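Local atomic coordinates of putative Oleoyl-[acyl-carrier protein] thioesterase (Lactobacillus plantarum, PDB entry 2OWN), a protein that probably hydrolyses the thioester bond of oleoyl-[acyl-carrier protein], releasing the fatty acid, as expected of a hotdog-fold acyl-ACP thioesterase. Residues B[7-12]-B[85-90]; B[97-102]-B[112-117]. All blocks are in the same frame, centred on the assembly; numbering follows the deposited sequence.

Interaction 1: residues B[7-12]-B[85-90]; sequences ANASLY and AVRGSA
Y12 and V86 face each other as an antiparallel hydrogen-bonded pair, at the point where the incoming N-terminal loop becomes strand 12-17. Y12 N donates to V86 O at 3.0 Å, and V86 N donates to Y12 O at 2.7 Å. Both side chains lie on the same face of the sheet. They cross obliquely: V86 CG1 sits at the edge of the Y12 ring, near its plane, and 3.9 Å from Y12 CB. The end of the Y12 side chain leaves segment 85-90 and touches D44 and Q45 of helix 31-48.

L11 turns its CD1 back to the strand and rests it on A85 CB at 3.8 Å. The leucine CG is anti to the backbone N (chi1 -177°), which carries the branch to this methyl.

Further toward the N terminus the direct bonds stop. A9 points its CB at the strand, 3.3 Å from G88 O and 3.4 Å from R87 CG. The aliphatic part of R87 passes along the backbone of A9 and S10, with CD 3.3 Å from A9 O. The R87 chain bends at chi3 (69°), and its NE makes a weak bond to S89 OG. The stronger partner of that hydroxyl is E99. A water spans the gap here: it donates to S10 O and accepts from G88 N at 2.8 Å. G88 is the centre of an inverse gamma turn.

The contact thus passes from direct backbone pairing to a water bridge and methyl packing. The water gives S10 O and G88 N a partner where direct backbone pairing has ended.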
ATOM      1  N   ALA B   7     -31.470   2.485 -11.882  1.00 38.43           N
ATOM      2  CA  ALA B   7     -31.301   2.325 -13.357  1.00 38.65           C
ATOM      3  C   ALA B   7     -30.911   3.633 -14.059  1.00 37.99           C
ATOM      4  O   ALA B   7     -30.048   3.625 -14.946  1.00 37.94           O
ATOM      5  CB  ALA B   7     -32.575   1.774 -14.006  1.00 38.85           C
ATOM      6  N   ASN B   8     -31.556   4.732 -13.645  1.00 37.58           N
ATOM      7  CA  ASN B   8     -31.300   6.086 -14.181  1.00 36.56           C
ATOM      8  C   ASN B   8     -30.047   6.795 -13.611  1.00 35.85           C
ATOM      9  O   ASN B   8     -29.695   7.867 -14.119  1.00 35.25           O
ATOM     10  CB  ASN B   8     -32.541   6.990 -13.997  1.00 36.97           C
ATOM     11  CG  ASN B   8     -33.805   6.437 -14.685  1.00 38.86           C
ATOM     12  OD1 ASN B   8     -33.793   5.371 -15.313  1.00 39.48           O
ATOM     13  ND2 ASN B   8     -34.906   7.167 -14.548  1.00 43.10           N
ATOM     14  N   ALA B   9     -29.386   6.217 -12.587  1.00 35.00           N
ATOM     15  CA  ALA B   9     -28.171   6.810 -11.975  1.00 34.42           C
ATOM     16  C   ALA B   9     -26.974   6.761 -12.929  1.00 33.13           C
ATOM     17  O   ALA B   9     -26.815   5.777 -13.664  1.00 33.35           O
ATOM     18  CB  ALA B   9     -27.830   6.147 -10.641  1.00 33.25           C
ATOM     19  N   SER B  10     -26.159   7.828 -12.906  1.00 31.48           N
ATOM     20  CA  SER B  10     -24.978   7.977 -13.781  1.00 31.37           C
ATOM     21  C   SER B  10     -23.899   6.934 -13.486  1.00 30.97           C
ATOM     22  O   SER B  10     -23.638   6.655 -12.319  1.00 29.02           O
ATOM     23  CB  SER B  10     -24.354   9.373 -13.647  1.00 30.91           C
ATOM     24  OG  SER B  10     -25.291  10.395 -13.942  1.00 31.87           O
ATOM     25  N   LEU B  11     -23.311   6.373 -14.549  1.00 32.75           N
ATOM     26  CA  LEU B  11     -22.250   5.367 -14.484  1.00 33.58           C
ATOM     27  C   LEU B  11     -20.922   6.037 -14.861  1.00 33.50           C
ATOM     28  O   LEU B  11     -20.778   6.512 -15.995  1.00 32.93           O
ATOM     29  CB  LEU B  11     -22.551   4.205 -15.441  1.00 34.05           C
ATOM     30  CG  LEU B  11     -21.608   2.989 -15.482  1.00 34.75           C
ATOM     31  CD1 LEU B  11     -21.539   2.275 -14.143  1.00 36.71           C
ATOM     32  CD2 LEU B  11     -22.090   2.020 -16.542  1.00 37.14           C
ATOM     33  N   TYR B  12     -19.995   6.111 -13.894  1.00 32.72           N
ATOM     34  CA  TYR B  12     -18.653   6.678 -14.074  1.00 31.76           C
ATOM     35  C   TYR B  12     -17.666   5.520 -14.040  1.00 31.75           C
ATOM     36  O   TYR B  12     -17.714   4.725 -13.081  1.00 30.55           O
ATOM     37  CB  TYR B  12     -18.312   7.699 -12.977  1.00 31.91           C
ATOM     38  CG  TYR B  12     -16.911   8.291 -13.109  1.00 30.49           C
ATOM     39  CD1 TYR B  12     -16.669   9.385 -13.971  1.00 32.13           C
ATOM     40  CD2 TYR B  12     -15.809   7.743 -12.399  1.00 31.37           C
ATOM     41  CE1 TYR B  12     -15.347   9.937 -14.123  1.00 33.71           C
ATOM     42  CE2 TYR B  12     -14.484   8.280 -12.547  1.00 32.04           C
ATOM     43  CZ  TYR B  12     -14.270   9.378 -13.407  1.00 29.53           C
ATOM     44  OH  TYR B  12     -13.007   9.901 -13.557  1.00 31.64           O
ATOM     45  N   ALA B  85     -16.035   0.565 -12.642  1.00 30.77           N
ATOM     46  CA  ALA B  85     -17.287   1.294 -12.913  1.00 31.36           C
ATOM     47  C   ALA B  85     -17.950   1.554 -11.556  1.00 31.46           C
ATOM     48  O   ALA B  85     -17.913   0.674 -10.687  1.00 33.70           O
ATOM     49  CB  ALA B  85     -18.204   0.502 -13.816  1.00 30.90           C
ATOM     50  N   VAL B  86     -18.532   2.747 -11.379  1.00 30.98           N
ATOM     51  CA  VAL B  86     -19.200   3.166 -10.121  1.00 30.48           C
ATOM     52  C   VAL B  86     -20.524   3.922 -10.394  1.00 29.43           C
ATOM     53  O   VAL B  86     -20.661   4.561 -11.438  1.00 26.37           O
ATOM     54  CB  VAL B  86     -18.216   4.015  -9.251  1.00 32.55           C
ATOM     55  CG1 VAL B  86     -17.859   5.351  -9.927  1.00 24.98           C
ATOM     56  CG2 VAL B  86     -18.781   4.247  -7.857  1.00 35.07           C
ATOM     57  N   ARG B  87     -21.472   3.823  -9.452  1.00 29.73           N
ATOM     58  CA  ARG B  87     -22.791   4.468  -9.545  1.00 29.83           C
ATOM     59  C   ARG B  87     -23.411   4.753  -8.170  1.00 30.03           C
ATOM     60  O   ARG B  87     -23.491   3.844  -7.337  1.00 31.18           O
ATOM     61  CB  ARG B  87     -23.727   3.577 -10.386  1.00 28.65           C
ATOM     62  CG  ARG B  87     -25.161   4.106 -10.615  1.00 29.68           C
ATOM     63  CD  ARG B  87     -25.925   3.294 -11.667  1.00 30.36           C
ATOM     64  NE  ARG B  87     -26.257   1.923 -11.249  1.00 28.75           N
ATOM     65  CZ  ARG B  87     -26.851   0.980 -12.002  1.00 30.53           C
ATOM     66  NH1 ARG B  87     -27.192   1.191 -13.285  1.00 36.67           N
ATOM     67  NH2 ARG B  87     -27.094  -0.229 -11.466  1.00 38.35           N
ATOM     68  N   GLY B  88     -23.849   6.004  -7.951  1.00 29.83           N
ATOM     69  CA  GLY B  88     -24.547   6.450  -6.731  1.00 30.36           C
ATOM     70  C   GLY B  88     -25.974   6.123  -7.157  1.00 30.46           C
ATOM     71  O   GLY B  88     -26.684   6.979  -7.674  1.00 30.13           O
ATOM     72  N   SER B  89     -26.339   4.855  -6.969  1.00 30.99           N
ATOM     73  CA  SER B  89     -27.629   4.279  -7.398  1.00 31.01           C
ATOM     74  C   SER B  89     -28.887   4.895  -6.800  1.00 31.62           C
ATOM     75  O   SER B  89     -29.803   5.272  -7.551  1.00 31.54           O
ATOM     76  CB  SER B  89     -27.620   2.768  -7.136  1.00 31.16           C
ATOM     77  OG  SER B  89     -26.548   2.187  -7.845  1.00 28.59           O
ATOM     78  N   ALA B  90     -28.919   4.997  -5.470  1.00 32.09           N
ATOM     79  CA  ALA B  90     -30.079   5.552  -4.748  1.00 32.47           C
ATOM     80  C   ALA B  90     -29.782   6.014  -3.318  1.00 33.09           C
ATOM     81  O   ALA B  90     -28.653   5.862  -2.832  1.00 33.22           O
ATOM     82  CB  ALA B  90     -31.199   4.519  -4.746  1.00 32.55           C
TER
HETATM   83  O   HOH W   1     -24.025   7.924 -10.024  1.00 48.81           O

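Interaction 2: residues B[97-102]-B[112-117]; sequences YREFWI and YITSIW
Y112 reaches across the hairpin and gives its OH proton to E99 OE2 at 2.6 Å. The carboxylate oxygen is met on its anti side and lies at the edge of the tyrosine ring, with the carboxylate and ring planes 73° apart. W101 lies beside Y112, pointing the same way. One face of its indole is covered by Y112 CD1, which is 3.3 Å from W101 NE1; the rings are inclined by 36°. A valine in place of Y112 would probably leave E99 OE2 without this donor and uncover that indole face.

On the other side of the sheet, S115 OG donates to R98 O at 2.7 Å and accepts from W117 NE1 at 3.1 Å. With chi1 at 59°, S115 OG sits between its own backbone N and carbonyl carbon, where it can meet both R98 O and W117 NE1. F100 CD1 packs on I113 CG2 at 3.7 Å.

The backbones that carry these groups are paired: F100 N bonds to I113 O and I113 N to F100 O.

The hairpin belongs to the N-terminal hotdog domain. F100 and R98 touch helix 31-48, strand 81-91 borders 97-102, and strand 61-72 borders 112-117.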
ATOM      1  N   TYR B  97     -27.119   4.426  -1.055  1.00 33.07           N
ATOM      2  CA  TYR B  97     -26.761   3.122  -1.655  1.00 32.22           C
ATOM      3  C   TYR B  97     -25.824   3.335  -2.860  1.00 32.43           C
ATOM      4  O   TYR B  97     -26.255   3.920  -3.856  1.00 31.57           O
ATOM      5  CB  TYR B  97     -28.040   2.363  -2.045  1.00 31.16           C
ATOM      6  CG  TYR B  97     -27.826   1.004  -2.686  1.00 30.25           C
ATOM      7  CD1 TYR B  97     -27.254  -0.060  -1.946  1.00 28.80           C
ATOM      8  CD2 TYR B  97     -28.241   0.746  -4.019  1.00 28.13           C
ATOM      9  CE1 TYR B  97     -27.058  -1.353  -2.534  1.00 25.57           C
ATOM     10  CE2 TYR B  97     -28.058  -0.544  -4.619  1.00 29.24           C
ATOM     11  CZ  TYR B  97     -27.464  -1.585  -3.867  1.00 27.87           C
ATOM     12  OH  TYR B  97     -27.290  -2.818  -4.442  1.00 28.52           O
ATOM     13  N   ARG B  98     -24.573   2.852  -2.756  1.00 33.34           N
ATOM     14  CA  ARG B  98     -23.541   2.983  -3.804  1.00 32.72           C
ATOM     15  C   ARG B  98     -23.021   1.616  -4.278  1.00 32.62           C
ATOM     16  O   ARG B  98     -22.607   0.788  -3.451  1.00 31.81           O
ATOM     17  CB  ARG B  98     -22.409   3.862  -3.281  1.00 32.71           C
ATOM     18  CG  ARG B  98     -21.230   4.112  -4.247  1.00 32.56           C
ATOM     19  CD  ARG B  98     -20.337   5.257  -3.764  1.00 34.96           C
ATOM     20  NE  ARG B  98     -20.986   6.540  -4.054  1.00 33.98           N
ATOM     21  CZ  ARG B  98     -20.807   7.309  -5.140  1.00 37.64           C
ATOM     22  NH1 ARG B  98     -19.941   7.002  -6.122  1.00 39.13           N
ATOM     23  NH2 ARG B  98     -21.509   8.442  -5.238  1.00 35.05           N
ATOM     24  N   GLU B  99     -23.029   1.419  -5.605  1.00 31.85           N
ATOM     25  CA  GLU B  99     -22.574   0.196  -6.280  1.00 31.50           C
ATOM     26  C   GLU B  99     -21.261   0.415  -7.047  1.00 31.20           C
ATOM     27  O   GLU B  99     -21.020   1.522  -7.558  1.00 30.27           O
ATOM     28  CB  GLU B  99     -23.639  -0.304  -7.242  1.00 31.61           C
ATOM     29  CG  GLU B  99     -24.869  -0.867  -6.560  1.00 34.35           C
ATOM     30  CD  GLU B  99     -25.902  -1.274  -7.564  1.00 30.71           C
ATOM     31  OE1 GLU B  99     -26.710  -0.426  -7.993  1.00 42.21           O
ATOM     32  OE2 GLU B  99     -25.971  -2.470  -7.879  1.00 42.71           O
ATOM     33  N   PHE B 100     -20.443  -0.646  -7.123  1.00 30.82           N
ATOM     34  CA  PHE B 100     -19.146  -0.650  -7.846  1.00 30.73           C
ATOM     35  C   PHE B 100     -18.985  -1.972  -8.612  1.00 31.48           C
ATOM     36  O   PHE B 100     -19.376  -3.021  -8.086  1.00 34.37           O
ATOM     37  CB  PHE B 100     -17.912  -0.556  -6.932  1.00 30.93           C
ATOM     38  CG  PHE B 100     -17.974   0.494  -5.853  1.00 31.05           C
ATOM     39  CD1 PHE B 100     -18.746   0.268  -4.692  1.00 32.86           C
ATOM     40  CD2 PHE B 100     -17.160   1.645  -5.907  1.00 33.05           C
ATOM     41  CE1 PHE B 100     -18.792   1.218  -3.642  1.00 31.94           C
ATOM     42  CE2 PHE B 100     -17.192   2.607  -4.844  1.00 32.40           C
ATOM     43  CZ  PHE B 100     -18.010   2.387  -3.711  1.00 32.64           C
ATOM     44  N   TRP B 101     -18.385  -1.917  -9.805  1.00 30.97           N
ATOM     45  CA  TRP B 101     -18.096  -3.098 -10.643  1.00 30.87           C
ATOM     46  C   TRP B 101     -16.643  -3.047 -11.093  1.00 31.15           C
ATOM     47  O   TRP B 101     -16.242  -2.046 -11.691  1.00 31.84           O
ATOM     48  CB  TRP B 101     -18.963  -3.147 -11.892  1.00 30.46           C
ATOM     49  CG  TRP B 101     -20.392  -3.261 -11.640  1.00 31.32           C
ATOM     50  CD1 TRP B 101     -21.141  -4.399 -11.668  1.00 29.30           C
ATOM     51  CD2 TRP B 101     -21.282  -2.193 -11.327  1.00 29.49           C
ATOM     52  NE1 TRP B 101     -22.451  -4.110 -11.386  1.00 30.71           N
ATOM     53  CE2 TRP B 101     -22.575  -2.764 -11.168  1.00 28.64           C
ATOM     54  CE3 TRP B 101     -21.119  -0.799 -11.152  1.00 29.55           C
ATOM     55  CZ2 TRP B 101     -23.715  -1.987 -10.838  1.00 31.98           C
ATOM     56  CZ3 TRP B 101     -22.263  -0.005 -10.828  1.00 30.97           C
ATOM     57  CH2 TRP B 101     -23.543  -0.615 -10.673  1.00 29.46           C
ATOM     58  N   ILE B 102     -15.867  -4.082 -10.765  1.00 32.18           N
ATOM     59  CA  ILE B 102     -14.462  -4.219 -11.183  1.00 33.14           C
ATOM     60  C   ILE B 102     -14.563  -5.271 -12.295  1.00 33.34           C
ATOM     61  O   ILE B 102     -15.026  -6.397 -12.014  1.00 32.20           O
ATOM     62  CB  ILE B 102     -13.523  -4.677 -10.051  1.00 34.53           C
ATOM     63  CG1 ILE B 102     -13.653  -3.801  -8.789  1.00 37.75           C
ATOM     64  CG2 ILE B 102     -12.083  -4.695 -10.530  1.00 30.81           C
ATOM     65  CD1 ILE B 102     -13.353  -2.362  -8.972  1.00 42.92           C
ATOM     66  N   TYR B 112     -17.983  -7.350  -7.678  1.00 30.34           N
ATOM     67  CA  TYR B 112     -19.202  -6.521  -7.557  1.00 30.07           C
ATOM     68  C   TYR B 112     -19.344  -6.140  -6.082  1.00 29.66           C
ATOM     69  O   TYR B 112     -19.446  -7.036  -5.229  1.00 27.59           O
ATOM     70  CB  TYR B 112     -20.421  -7.270  -8.094  1.00 30.60           C
ATOM     71  CG  TYR B 112     -21.761  -6.628  -7.794  1.00 32.29           C
ATOM     72  CD1 TYR B 112     -22.091  -5.362  -8.327  1.00 33.33           C
ATOM     73  CD2 TYR B 112     -22.733  -7.298  -7.005  1.00 33.37           C
ATOM     74  CE1 TYR B 112     -23.358  -4.757  -8.059  1.00 34.67           C
ATOM     75  CE2 TYR B 112     -24.010  -6.702  -6.735  1.00 31.68           C
ATOM     76  CZ  TYR B 112     -24.304  -5.438  -7.269  1.00 33.25           C
ATOM     77  OH  TYR B 112     -25.515  -4.857  -7.014  1.00 34.57           O
ATOM     78  N   ILE B 113     -19.330  -4.829  -5.810  1.00 30.38           N
ATOM     79  CA  ILE B 113     -19.418  -4.265  -4.469  1.00 30.68           C
ATOM     80  C   ILE B 113     -20.679  -3.420  -4.314  1.00 30.38           C
ATOM     81  O   ILE B 113     -20.992  -2.618  -5.202  1.00 30.53           O
ATOM     82  CB  ILE B 113     -18.186  -3.374  -4.127  1.00 30.12           C
ATOM     83  CG1 ILE B 113     -16.859  -4.134  -4.341  1.00 32.33           C
ATOM     84  CG2 ILE B 113     -18.276  -2.822  -2.689  1.00 30.71           C
ATOM     85  CD1 ILE B 113     -15.600  -3.310  -4.046  1.00 31.06           C
ATOM     86  N   THR B 114     -21.418  -3.674  -3.228  1.00 30.48           N
ATOM     87  CA  THR B 114     -22.597  -2.892  -2.820  1.00 30.72           C
ATOM     88  C   THR B 114     -22.193  -2.274  -1.474  1.00 29.56           C
ATOM     89  O   THR B 114     -21.371  -2.857  -0.745  1.00 30.07           O
ATOM     90  CB  THR B 114     -23.910  -3.708  -2.725  1.00 31.58           C
ATOM     91  OG1 THR B 114     -23.814  -4.723  -1.721  1.00 31.52           O
ATOM     92  CG2 THR B 114     -24.245  -4.339  -4.065  1.00 34.85           C
ATOM     93  N   SER B 115     -22.747  -1.103  -1.157  1.00 30.41           N
ATOM     94  CA  SER B 115     -22.426  -0.391   0.092  1.00 30.84           C
ATOM     95  C   SER B 115     -23.476   0.606   0.568  1.00 31.11           C
ATOM     96  O   SER B 115     -24.295   1.058  -0.226  1.00 30.19           O
ATOM     97  CB  SER B 115     -21.110   0.365  -0.101  1.00 31.32           C
ATOM     98  OG  SER B 115     -21.230   1.269  -1.180  1.00 33.38           O
ATOM     99  N   ILE B 116     -23.389   0.942   1.863  1.00 32.11           N
ATOM    100  CA  ILE B 116     -24.256   1.907   2.551  1.00 32.41           C
ATOM    101  C   ILE B 116     -23.353   3.003   3.153  1.00 33.14           C
ATOM    102  O   ILE B 116     -22.326   2.684   3.770  1.00 32.59           O
ATOM    103  CB  ILE B 116     -25.143   1.243   3.642  1.00 32.24           C
ATOM    104  CG1 ILE B 116     -26.039   0.139   3.055  1.00 31.87           C
ATOM    105  CG2 ILE B 116     -26.034   2.284   4.351  1.00 30.10           C
ATOM    106  CD1 ILE B 116     -27.073   0.598   2.029  1.00 34.51           C
ATOM    107  N   TRP B 117     -23.749   4.268   2.955  1.00 34.84           N
ATOM    108  CA  TRP B 117     -23.039   5.462   3.441  1.00 36.27           C
ATOM    109  C   TRP B 117     -23.995   6.400   4.196  1.00 37.55           C
ATOM    110  O   TRP B 117     -25.164   6.512   3.814  1.00 37.77           O
ATOM    111  CB  TRP B 117     -22.438   6.224   2.264  1.00 36.84           C
ATOM    112  CG  TRP B 117     -21.417   5.488   1.448  1.00 37.55           C
ATOM    113  CD1 TRP B 117     -21.654   4.539   0.491  1.00 38.07           C
ATOM    114  CD2 TRP B 117     -19.999   5.699   1.458  1.00 37.67           C
ATOM    115  NE1 TRP B 117     -20.470   4.114  -0.062  1.00 36.58           N
ATOM    116  CE2 TRP B 117     -19.436   4.809   0.498  1.00 38.10           C
ATOM    117  CE3 TRP B 117     -19.137   6.543   2.197  1.00 38.25           C
ATOM    118  CZ2 TRP B 117     -18.039   4.728   0.250  1.00 36.26           C
ATOM    119  CZ3 TRP B 117     -17.730   6.476   1.950  1.00 37.46           C
ATOM    120  CH2 TRP B 117     -17.204   5.565   0.977  1.00 38.90           C
TER

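How the interactions relate
From the N terminus, segment 7-12 leads into strand 12-17. The chain then runs through helices 31-48 and 53-58 and strand 61-72 before strand 81-91 returns to meet it. Interaction 1 closes this long loop. Interaction 2 opens afterwards and closes only the short hairpin of strands 95-103 and 109-121. The two are therefore in series, neither nested nor crossed. They join side by side through neighbouring strands 81-91 and 95-103. The S89-E99 bond links them, and V86 CG2 packs on R98 NH1. S89 and A90 both face Y97 in a classic beta bulge. Together the contacts tie the N-terminal segment to the sheet packed against helix 31-48.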